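Local coordinates for protein glycosyl hydrolase, family 8 (Clostridium perfringens, PDB 3REN) that probably hydrolyses alpha-glucosidic linkages as an alpha-amylase built on an (alpha/alpha)6-barrel, at residues A[286-290]-A[305-309]. Sequence-based numbering, arbitrary orientation.
Sequences YSNVA and AIDKL
The aliphatic part of K308 lies across one face of the Y286 ring, an example of a lysine that serves a helix interface with its methylenes. Its CB stands almost squarely over the ring, 3.6 Å from the centroid and 11° off the normal, a CH-pi contact. CG, anti to the carbonyl carbon of K308, sits over the CZ/CE1 side of the ring, 3.6 Å from Y286 CZ. A bend at chi2 (-69°) then carries CD past CZ and the hydroxyl at longer range, and CE comes within 3.8 Å of Y286 OH. From there NZ turns away from the tyrosine toward the carbonyl of G263, to which it makes a weak hydrogen bond. The phenol oxygen is itself held by hydrogen bonds with E281 OE1, in the loop before helix 283-296, and with the backbone N of L265, in the loop that follows helix 249-262.

Helices 283-296 and 299-312 form an antiparallel helical hairpin of the (alpha/alpha)6-barrel; at this level their axes lie 8.7 Å apart, with 149° between their directions. The close approach is consistent with the alanines that face each other here: A305 CB rests against the backbone turn between Y286 O and A290 N, 3.6 Å from that oxygen, and also meets A290 CB and V289 CG1. On one flank of this alanine pair, I306 CD1 reaches back to A290 CB. The two methyls of L309 meet the other helix about one turn before A290, CD2 against Y286 CB at 3.8 Å and CD1 beside S287 OG, a hydroxyl hydrogen-bonded to P283 O. Helix 335-346 packs on S287 and L309 through A344.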
loop_
_atom_site.group_PDB
_atom_site.type_symbol
_atom_site.label_atom_id
_atom_site.label_comp_id
_atom_site.label_asym_id
_atom_site.label_seq_id
_atom_site.Cartn_x
_atom_site.Cartn_y
_atom_site.Cartn_z
ATOM N N TYR A 286 -10.469 1.282 -4.837
ATOM C CA TYR A 286 -10.926 2.679 -5.055
ATOM C C TYR A 286 -9.934 3.724 -4.574
ATOM O O TYR A 286 -9.744 4.743 -5.234
ATOM C CB TYR A 286 -12.315 2.917 -4.447
ATOM C CG TYR A 286 -13.399 2.173 -5.209
ATOM C CD1 TYR A 286 -13.517 2.312 -6.600
ATOM C CD2 TYR A 286 -14.271 1.312 -4.553
ATOM C CE1 TYR A 286 -14.503 1.629 -7.335
ATOM C CE2 TYR A 286 -15.281 0.616 -5.273
ATOM C CZ TYR A 286 -15.379 0.789 -6.663
ATOM O OH TYR A 286 -16.352 0.126 -7.375
ATOM N N SER A 287 -9.297 3.455 -3.429
ATOM C CA SER A 287 -8.208 4.303 -2.926
ATOM C C SER A 287 -7.111 4.495 -3.913
ATOM O O SER A 287 -6.683 5.626 -4.130
ATOM C CB SER A 287 -7.615 3.733 -1.632
ATOM O OG SER A 287 -8.587 3.781 -0.601
ATOM N N ASN A 288 -6.639 3.402 -4.528
ATOM C CA ASN A 288 -5.545 3.505 -5.462
ATOM C C ASN A 288 -5.934 4.252 -6.730
ATOM O O ASN A 288 -5.137 5.023 -7.275
ATOM C CB ASN A 288 -5.022 2.093 -5.809
ATOM C CG ASN A 288 -4.072 1.560 -4.745
ATOM O OD1 ASN A 288 -3.577 2.319 -3.928
ATOM N ND2 ASN A 288 -3.824 0.253 -4.746
ATOM N N VAL A 289 -7.160 4.001 -7.208
ATOM C CA VAL A 289 -7.668 4.669 -8.403
ATOM C C VAL A 289 -7.741 6.180 -8.145
ATOM O O VAL A 289 -7.336 6.988 -8.988
ATOM C CB VAL A 289 -9.057 4.108 -8.792
ATOM C CG1 VAL A 289 -9.635 4.897 -9.956
ATOM C CG2 VAL A 289 -8.964 2.626 -9.180
ATOM N N ALA A 290 -8.229 6.562 -6.959
ATOM C CA ALA A 290 -8.243 7.968 -6.529
ATOM C C ALA A 290 -6.842 8.556 -6.447
ATOM O O ALA A 290 -6.632 9.698 -6.844
ATOM C CB ALA A 290 -8.966 8.112 -5.166
ATOM N N ALA A 305 -14.044 7.747 -7.957
ATOM C CA ALA A 305 -13.418 6.868 -6.992
ATOM C C ALA A 305 -13.745 7.326 -5.558
ATOM O O ALA A 305 -14.086 6.495 -4.721
ATOM C CB ALA A 305 -11.903 6.796 -7.229
ATOM N N ILE A 306 -13.661 8.636 -5.277
ATOM C CA ILE A 306 -13.996 9.149 -3.940
ATOM C C ILE A 306 -15.483 8.902 -3.563
ATOM O O ILE A 306 -15.809 8.588 -2.421
ATOM C CB ILE A 306 -13.685 10.663 -3.826
ATOM C CG1 ILE A 306 -12.165 10.945 -3.966
ATOM C CG2 ILE A 306 -14.222 11.233 -2.515
ATOM C CD1 ILE A 306 -11.251 10.380 -2.836
ATOM N N ASP A 307 -16.386 9.068 -4.527
ATOM C CA ASP A 307 -17.788 8.816 -4.286
ATOM C C ASP A 307 -18.007 7.395 -3.820
ATOM O O ASP A 307 -18.809 7.176 -2.926
ATOM C CB ASP A 307 -18.643 9.129 -5.522
ATOM C CG ASP A 307 -18.867 10.636 -5.710
ATOM O OD1 ASP A 307 -18.511 11.445 -4.813
ATOM O OD2 ASP A 307 -19.373 11.025 -6.782
ATOM N N LYS A 308 -17.289 6.430 -4.393
ATOM C CA LYS A 308 -17.405 5.042 -3.906
ATOM C C LYS A 308 -16.947 4.886 -2.469
ATOM O O LYS A 308 -17.565 4.143 -1.705
ATOM C CB LYS A 308 -16.641 4.035 -4.773
ATOM C CG LYS A 308 -17.161 3.927 -6.163
ATOM C CD LYS A 308 -18.516 3.270 -6.168
ATOM C CE LYS A 308 -18.911 2.867 -7.599
ATOM N NZ LYS A 308 -20.227 2.171 -7.531
ATOM N N LEU A 309 -15.854 5.562 -2.112
ATOM C CA LEU A 309 -15.352 5.499 -0.742
ATOM C C LEU A 309 -16.328 6.168 0.220
ATOM O O LEU A 309 -16.609 5.645 1.277
ATOM C CB LEU A 309 -13.928 6.093 -0.626
ATOM C CG LEU A 309 -12.767 5.373 -1.330
ATOM C CD1 LEU A 309 -11.459 6.160 -1.040
ATOM C CD2 LEU A 309 -12.632 3.944 -0.804
#